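Local coordinates for hemin ABC transporter, periplasmic hemin-binding protein HutB (Vibrio cholerae, PDB 5KHL) that probably binds hemin in the periplasm and delivers it to an ABC transporter that carries it across the inner membrane, at residues T86-L91 against I96-I101; R18-G23 against E66-L71. One frame throughout, in Å; residues are numbered along the deposited sequence.

Interaction 1 of 2, residues T86-L91 against I96-I101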
ATOM      1  N   THR A  86     -18.772 -16.611   4.123  1.00 85.71           N
ATOM      2  CA  THR A  86     -19.213 -17.990   3.971  1.00 91.24           C
ATOM      3  C   THR A  86     -18.075 -18.938   3.560  1.00 94.39           C
ATOM      4  O   THR A  86     -18.127 -20.133   3.842  1.00 99.64           O
ATOM      5  CB  THR A  86     -20.360 -18.095   2.958  1.00 91.00           C
ATOM      6  OG1 THR A  86     -20.844 -19.444   2.928  1.00 99.90           O
ATOM      7  CG2 THR A  86     -19.898 -17.670   1.569  1.00 79.84           C
ATOM      8  N   ALA A  87     -17.046 -18.411   2.905  1.00 80.57           N
ATOM      9  CA  ALA A  87     -15.903 -19.233   2.519  1.00 72.98           C
ATOM     10  C   ALA A  87     -14.953 -19.334   3.694  1.00 63.55           C
ATOM     11  O   ALA A  87     -14.349 -20.383   3.942  1.00 59.66           O
ATOM     12  CB  ALA A  87     -15.195 -18.654   1.312  1.00 52.37           C
ATOM     13  N   LEU A  88     -14.833 -18.235   4.431  1.00 60.75           N
ATOM     14  CA  LEU A  88     -13.981 -18.230   5.598  1.00 56.02           C
ATOM     15  C   LEU A  88     -14.461 -19.231   6.647  1.00 66.95           C
ATOM     16  O   LEU A  88     -13.642 -19.847   7.321  1.00 69.60           O
ATOM     17  CB  LEU A  88     -13.901 -16.824   6.186  1.00 70.56           C
ATOM     18  CG  LEU A  88     -13.410 -15.767   5.187  1.00 64.61           C
ATOM     19  CD1 LEU A  88     -13.298 -14.418   5.868  1.00 50.39           C
ATOM     20  CD2 LEU A  88     -12.090 -16.178   4.535  1.00 45.78           C
ATOM     21  N   GLN A  89     -15.773 -19.411   6.788  1.00 78.16           N
ATOM     22  CA  GLN A  89     -16.276 -20.402   7.751  1.00 87.15           C
ATOM     23  C   GLN A  89     -15.928 -21.816   7.297  1.00 80.65           C
ATOM     24  O   GLN A  89     -15.500 -22.637   8.104  1.00 81.47           O
ATOM     25  CB  GLN A  89     -17.797 -20.287   7.975  1.00 98.77           C
ATOM     26  CG  GLN A  89     -18.564 -19.593   6.866  1.00107.40           C
ATOM     27  CD  GLN A  89     -20.066 -19.897   6.849  1.00119.33           C
ATOM     28  OE1 GLN A  89     -20.481 -21.053   6.693  1.00125.99           O
ATOM     29  NE2 GLN A  89     -20.885 -18.851   6.981  1.00126.66           N
ATOM     30  N   GLN A  90     -16.101 -22.086   6.007  1.00 68.77           N
ATOM     31  CA  GLN A  90     -15.757 -23.384   5.426  1.00 76.07           C
ATOM     32  C   GLN A  90     -14.287 -23.764   5.649  1.00 67.94           C
ATOM     33  O   GLN A  90     -13.943 -24.938   5.768  1.00 71.66           O
ATOM     34  CB  GLN A  90     -16.073 -23.389   3.927  1.00 78.91           C
ATOM     35  CG  GLN A  90     -17.542 -23.172   3.601  1.00 84.50           C
ATOM     36  CD  GLN A  90     -17.865 -23.390   2.130  1.00 85.75           C
ATOM     37  OE1 GLN A  90     -17.476 -24.404   1.533  1.00 87.96           O
ATOM     38  NE2 GLN A  90     -18.579 -22.435   1.537  1.00 80.32           N
ATOM     39  N   LEU A  91     -13.419 -22.766   5.707  1.00 66.02           N
ATOM     40  CA  LEU A  91     -12.015 -23.019   5.984  1.00 62.82           C
ATOM     41  C   LEU A  91     -11.800 -23.297   7.466  1.00 65.76           C
ATOM     42  O   LEU A  91     -11.167 -24.285   7.836  1.00 68.68           O
ATOM     43  CB  LEU A  91     -11.179 -21.831   5.533  1.00 57.12           C
ATOM     44  CG  LEU A  91     -11.308 -21.518   4.048  1.00 55.54           C
ATOM     45  CD1 LEU A  91     -10.603 -20.197   3.751  1.00 51.42           C
ATOM     46  CD2 LEU A  91     -10.727 -22.651   3.211  1.00 50.92           C
ATOM     47  N   ILE A  96      -8.597 -24.846   9.043  1.00 78.28           N
ATOM     48  CA  ILE A  96      -7.618 -23.873   8.573  1.00 68.76           C
ATOM     49  C   ILE A  96      -7.564 -22.656   9.509  1.00 71.43           C
ATOM     50  O   ILE A  96      -8.600 -22.053   9.811  1.00 78.92           O
ATOM     51  CB  ILE A  96      -7.939 -23.363   7.148  1.00 57.30           C
ATOM     52  CG1 ILE A  96      -8.530 -24.474   6.258  1.00 61.17           C
ATOM     53  CG2 ILE A  96      -6.713 -22.708   6.544  1.00 52.20           C
ATOM     54  CD1 ILE A  96      -7.523 -25.379   5.616  1.00 58.78           C
ATOM     55  N   GLN A  97      -6.370 -22.278   9.957  1.00 67.86           N
ATOM     56  CA  GLN A  97      -6.234 -21.042  10.729  1.00 69.13           C
ATOM     57  C   GLN A  97      -6.490 -19.827   9.829  1.00 64.68           C
ATOM     58  O   GLN A  97      -5.776 -19.597   8.843  1.00 62.25           O
ATOM     59  CB  GLN A  97      -4.852 -20.938  11.384  1.00 59.16           C
ATOM     60  CG  GLN A  97      -4.780 -21.430  12.827  1.00 83.40           C
ATOM     61  CD  GLN A  97      -3.623 -20.802  13.605  1.00 90.42           C
ATOM     62  OE1 GLN A  97      -3.676 -19.631  13.992  1.00 89.05           O
ATOM     63  NE2 GLN A  97      -2.571 -21.582  13.832  1.00 99.36           N
ATOM     64  N   VAL A  98      -7.512 -19.048  10.168  1.00 56.80           N
ATOM     65  CA  VAL A  98      -7.820 -17.861   9.390  1.00 60.30           C
ATOM     66  C   VAL A  98      -7.416 -16.615  10.181  1.00 59.67           C
ATOM     67  O   VAL A  98      -8.114 -16.198  11.110  1.00 56.68           O
ATOM     68  CB  VAL A  98      -9.318 -17.809   8.997  1.00 61.60           C
ATOM     69  CG1 VAL A  98      -9.609 -16.578   8.169  1.00 56.19           C
ATOM     70  CG2 VAL A  98      -9.713 -19.064   8.213  1.00 64.49           C
ATOM     71  N   ASN A  99      -6.266 -16.046   9.809  1.00 55.90           N
ATOM     72  CA  ASN A  99      -5.682 -14.912  10.519  1.00 58.27           C
ATOM     73  C   ASN A  99      -5.960 -13.576   9.873  1.00 56.81           C
ATOM     74  O   ASN A  99      -5.392 -13.245   8.833  1.00 57.30           O
ATOM     75  CB  ASN A  99      -4.173 -15.065  10.639  1.00 49.87           C
ATOM     76  CG  ASN A  99      -3.782 -16.368  11.236  1.00 61.59           C
ATOM     77  OD1 ASN A  99      -4.036 -16.622  12.416  1.00 76.79           O
ATOM     78  ND2 ASN A  99      -3.160 -17.225  10.431  1.00 58.88           N
ATOM     79  N   VAL A 100      -6.830 -12.810  10.510  1.00 41.84           N
ATOM     80  CA  VAL A 100      -7.038 -11.426  10.153  1.00 50.92           C
ATOM     81  C   VAL A 100      -5.933 -10.604  10.807  1.00 53.70           C
ATOM     82  O   VAL A 100      -5.590 -10.798  11.981  1.00 60.08           O
ATOM     83  CB  VAL A 100      -8.424 -10.934  10.579  1.00 57.03           C
ATOM     84  CG1 VAL A 100      -8.551  -9.404  10.370  1.00 42.57           C
ATOM     85  CG2 VAL A 100      -9.500 -11.716   9.815  1.00 44.97           C
ATOM     86  N   ILE A 101      -5.392  -9.681  10.028  1.00 49.99           N
ATOM     87  CA  ILE A 101      -4.112  -9.078  10.311  1.00 39.72           C
ATOM     88  C   ILE A 101      -4.258  -7.571  10.096  1.00 38.85           C
ATOM     89  O   ILE A 101      -5.233  -7.148   9.483  1.00 39.26           O
ATOM     90  CB  ILE A 101      -3.040  -9.752   9.397  1.00 47.55           C
ATOM     91  CG1 ILE A 101      -1.881 -10.262  10.228  1.00 45.37           C
ATOM     92  CG2 ILE A 101      -2.643  -8.898   8.173  1.00 41.19           C
ATOM     93  CD1 ILE A 101      -2.270 -11.422  11.067  1.00 44.15           C
TER
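The flat group at the heart of this contact is the main-chain carbonyl of L91, and I96 meets it with both its backbone and its side chain. I96 N gives L91 O a hydrogen bond of 2.9 Å, the donor standing 40° above the carbonyl plane rather than in line with a lone pair. The hydroxyl of S94 also hydrogen-bonds to L91 O, so two donors grip this buried oxygen near the end of the helix. I96 CG1 presses close as well, 3.1 Å from L91 O. Across the contact, the carbonyl of L88 is approached by V98 CG2, 4.1 Å from L88 O. On the side facing helix 65-69, Q90 folds its amide back along the turn, and Q90 NE2 donates a hydrogen bond of 3.3 Å to T86 O from above the carbonyl plane. Helix 85-93 and strand 97-100 are the last two members of a beta-alpha-beta unit that begins with strand 75-78, and the contact lies where the helix turns back into its second strand, at the edge of a parallel sheet. Leucine and isoleucine suit this join: L91 CB lies 3.8 Å from I96 CG1, the two side chains crossing at a slant. I96 CG1 stands anti to its own carbonyl carbon (chi1 -36°), which swings the longer branch in against L91. V98 offers both methyls, its CG2 reaching L91 CB at 4.1 Å and its CG1 facing L88 CD2 at 4.4 Å; a short beta-branched residue serves well on a strand packed under a helix. L88 and L91 both also rest on L76 of the neighbouring strand.

Interaction 2 of 2, residues R18-G23 against E66-L71. With SO4 (sulfate ion), chain B.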
ATOM      1  N   ARG A  18       1.831 -24.287   5.534  1.00 54.40           N
ATOM      2  CA  ARG A  18       1.293 -24.071   4.194  1.00 60.69           C
ATOM      3  C   ARG A  18       0.420 -22.826   4.243  1.00 53.67           C
ATOM      4  O   ARG A  18      -0.742 -22.876   4.645  1.00 58.12           O
ATOM      5  CB  ARG A  18       0.506 -25.295   3.709  1.00 52.73           C
ATOM      6  CG  ARG A  18       1.170 -26.616   4.106  1.00 62.42           C
ATOM      7  CD  ARG A  18       0.640 -27.809   3.319  1.00 64.04           C
ATOM      8  NE  ARG A  18       1.260 -27.875   2.000  1.00 59.86           N
ATOM      9  CZ  ARG A  18       0.633 -27.587   0.871  1.00 60.62           C
ATOM     10  NH1 ARG A  18       1.276 -27.664  -0.285  1.00 63.16           N
ATOM     11  NH2 ARG A  18      -0.638 -27.228   0.904  1.00 62.28           N
ATOM     12  N   ILE A  19       0.992 -21.699   3.856  1.00 47.70           N
ATOM     13  CA  ILE A  19       0.301 -20.431   3.992  1.00 49.36           C
ATOM     14  C   ILE A  19      -0.328 -19.936   2.692  1.00 47.57           C
ATOM     15  O   ILE A  19       0.351 -19.828   1.673  1.00 41.96           O
ATOM     16  CB  ILE A  19       1.262 -19.343   4.509  1.00 42.70           C
ATOM     17  CG1 ILE A  19       1.608 -19.608   5.976  1.00 57.11           C
ATOM     18  CG2 ILE A  19       0.663 -17.972   4.317  1.00 38.87           C
ATOM     19  CD1 ILE A  19       2.802 -18.818   6.475  1.00 51.21           C
ATOM     20  N   VAL A  20      -1.624 -19.627   2.737  1.00 49.71           N
ATOM     21  CA  VAL A  20      -2.205 -18.770   1.721  1.00 39.37           C
ATOM     22  C   VAL A  20      -2.154 -17.321   2.175  1.00 38.69           C
ATOM     23  O   VAL A  20      -2.839 -16.921   3.120  1.00 39.87           O
ATOM     24  CB  VAL A  20      -3.646 -19.132   1.409  1.00 53.48           C
ATOM     25  CG1 VAL A  20      -4.226 -18.128   0.380  1.00 37.57           C
ATOM     26  CG2 VAL A  20      -3.737 -20.585   0.891  1.00 42.38           C
ATOM     27  N   SER A  21      -1.317 -16.533   1.517  1.00 40.26           N
ATOM     28  CA  SER A  21      -1.282 -15.114   1.805  1.00 42.62           C
ATOM     29  C   SER A  21      -2.279 -14.377   0.922  1.00 42.44           C
ATOM     30  O   SER A  21      -2.200 -14.439  -0.311  1.00 48.86           O
ATOM     31  CB  SER A  21       0.117 -14.558   1.616  1.00 35.97           C
ATOM     32  OG  SER A  21       0.024 -13.164   1.517  1.00 40.99           O
ATOM     33  N   ALA A  22      -3.218 -13.687   1.562  1.00 34.35           N
ATOM     34  CA  ALA A  22      -4.368 -13.138   0.863  1.00 41.62           C
ATOM     35  C   ALA A  22      -4.218 -11.647   0.575  1.00 42.37           C
ATOM     36  O   ALA A  22      -5.167 -10.991   0.142  1.00 41.21           O
ATOM     37  CB  ALA A  22      -5.607 -13.381   1.650  1.00 37.75           C
ATOM     38  N   GLY A  23      -3.024 -11.121   0.814  1.00 44.65           N
ATOM     39  CA  GLY A  23      -2.768  -9.708   0.608  1.00 30.50           C
ATOM     40  C   GLY A  23      -1.309  -9.379   0.396  1.00 37.60           C
ATOM     41  O   GLY A  23      -0.424  -9.945   1.056  1.00 35.47           O
ATOM     42  N   GLU A  66     -13.577 -24.040  -1.873  1.00 59.80           N
ATOM     43  CA  GLU A  66     -13.065 -25.302  -2.397  1.00 60.26           C
ATOM     44  C   GLU A  66     -11.711 -25.114  -3.072  1.00 57.07           C
ATOM     45  O   GLU A  66     -10.828 -25.953  -2.922  1.00 61.08           O
ATOM     46  CB  GLU A  66     -14.060 -25.938  -3.373  1.00 62.64           C
ATOM     47  CG  GLU A  66     -15.330 -26.389  -2.704  1.00 73.73           C
ATOM     48  CD  GLU A  66     -15.076 -27.455  -1.654  1.00 88.26           C
ATOM     49  OE1 GLU A  66     -15.754 -27.423  -0.602  1.00 91.09           O
ATOM     50  OE2 GLU A  66     -14.201 -28.325  -1.886  1.00 90.50           O
ATOM     51  N   GLY A  67     -11.545 -24.015  -3.798  1.00 48.88           N
ATOM     52  CA  GLY A  67     -10.294 -23.756  -4.485  1.00 45.74           C
ATOM     53  C   GLY A  67      -9.136 -23.678  -3.509  1.00 47.58           C
ATOM     54  O   GLY A  67      -8.033 -24.151  -3.776  1.00 52.99           O
ATOM     55  N   LEU A  68      -9.392 -23.070  -2.359  1.00 56.40           N
ATOM     56  CA  LEU A  68      -8.381 -22.954  -1.316  1.00 54.53           C
ATOM     57  C   LEU A  68      -8.125 -24.300  -0.649  1.00 60.14           C
ATOM     58  O   LEU A  68      -6.986 -24.641  -0.324  1.00 53.11           O
ATOM     59  CB  LEU A  68      -8.817 -21.927  -0.280  1.00 46.43           C
ATOM     60  CG  LEU A  68      -8.685 -20.523  -0.859  1.00 53.66           C
ATOM     61  CD1 LEU A  68      -9.305 -19.479   0.050  1.00 47.92           C
ATOM     62  CD2 LEU A  68      -7.220 -20.227  -1.084  1.00 50.61           C
ATOM     63  N   LEU A  69      -9.198 -25.063  -0.462  1.00 49.82           N
ATOM     64  CA  LEU A  69      -9.117 -26.328   0.248  1.00 53.68           C
ATOM     65  C   LEU A  69      -8.242 -27.340  -0.477  1.00 53.62           C
ATOM     66  O   LEU A  69      -7.584 -28.156   0.164  1.00 56.78           O
ATOM     67  CB  LEU A  69     -10.520 -26.902   0.467  1.00 60.11           C
ATOM     68  CG  LEU A  69     -11.214 -26.421   1.741  1.00 62.41           C
ATOM     69  CD1 LEU A  69     -12.718 -26.654   1.671  1.00 62.76           C
ATOM     70  CD2 LEU A  69     -10.608 -27.130   2.937  1.00 63.07           C
ATOM     71  N   THR A  70      -8.213 -27.277  -1.806  1.00 57.94           N
ATOM     72  CA  THR A  70      -7.395 -28.218  -2.583  1.00 58.72           C
ATOM     73  C   THR A  70      -5.901 -27.990  -2.348  1.00 56.84           C
ATOM     74  O   THR A  70      -5.078 -28.850  -2.670  1.00 64.11           O
ATOM     75  CB  THR A  70      -7.676 -28.118  -4.090  1.00 51.50           C
ATOM     76  OG1 THR A  70      -7.211 -26.853  -4.573  1.00 62.26           O
ATOM     77  CG2 THR A  70      -9.153 -28.233  -4.359  1.00 52.82           C
ATOM     78  N   LEU A  71      -5.557 -26.824  -1.803  1.00 51.29           N
ATOM     79  CA  LEU A  71      -4.174 -26.495  -1.471  1.00 51.92           C
ATOM     80  C   LEU A  71      -3.735 -27.059  -0.133  1.00 57.76           C
ATOM     81  O   LEU A  71      -2.584 -26.895   0.249  1.00 54.49           O
ATOM     82  CB  LEU A  71      -3.971 -24.987  -1.436  1.00 46.10           C
ATOM     83  CG  LEU A  71      -4.066 -24.257  -2.761  1.00 47.94           C
ATOM     84  CD1 LEU A  71      -4.091 -22.769  -2.480  1.00 39.57           C
ATOM     85  CD2 LEU A  71      -2.881 -24.643  -3.637  1.00 43.33           C
TER
HETATM   86  S   SO4 B 400     -15.794 -22.989  -4.616  1.00 64.81           S
HETATM   87  O1  SO4 B 400     -16.065 -23.257  -3.208  1.00 63.40           O
HETATM   88  O2  SO4 B 400     -16.086 -21.596  -4.923  1.00 64.88           O
HETATM   89  O3  SO4 B 400     -14.388 -23.231  -4.927  1.00 68.15           O
HETATM   90  O4  SO4 B 400     -16.649 -23.859  -5.423  1.00 68.06           O
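R18 leads into strand 19-21, which lies between strands 39-42 and 75-78 in the four-stranded parallel sheet of this alpha/beta lobe, and its guanidinium ends beside the main chain after L71, where R18 NH2 hydrogen-bonds to E72 O. L71 O also lies near the edge of the guanidinium plane, but the modelled approach is implausibly short and its nature doubtful. A long, flexible arginine suits a partly exposed strand entrance, since the chain bends at chi3 (80°) to bring its charged end to E72 O. V20 carries the apolar contact. Its first torsion (chi1 177°) sets CG1 opposite the main-chain nitrogen and leaves both methyls facing 66-71: CG1 lies 3.9 Å from L68 CD2, while CG2 meets L71 CD1 at 4.0 Å, the V20 and L71 side chains crossing at about a right angle. The segment ends at G23, the N-cap of helix 24-32. Beyond the packing, T70 OG1 donates to G67 O, 2.9 Å away. A sulfate, probably from the crystallisation liquor, sits by the first turn of helix 65-69, where E66 N gives its O1 a hydrogen bond of 2.9 Å at a nearly straight 168°, and G67 N a longer one of 3.2 Å to O3.

Interactions 1 and 2 lie on the same parallel sheet, about 10 Å apart between centres. Interaction 1 is the more buried and local, joining helix 85-93 to the strand that directly follows it, whereas interaction 2 brings together segments separated by 42 residues and includes a partly exposed border. Their chemistry follows that difference: a backbone hydrogen bond anchors 86-91 to 96-101 amid aliphatic packing, while 18-23 meets 66-71 through valine and leucine methyls, with R18 at the more exposed end, its guanidinium bonded to E72 O. The two helices also touch each other: L91 CD1 lies 4.0 Å from L68 CD1, and L91 and V20 both also pack on L76 of the sheet.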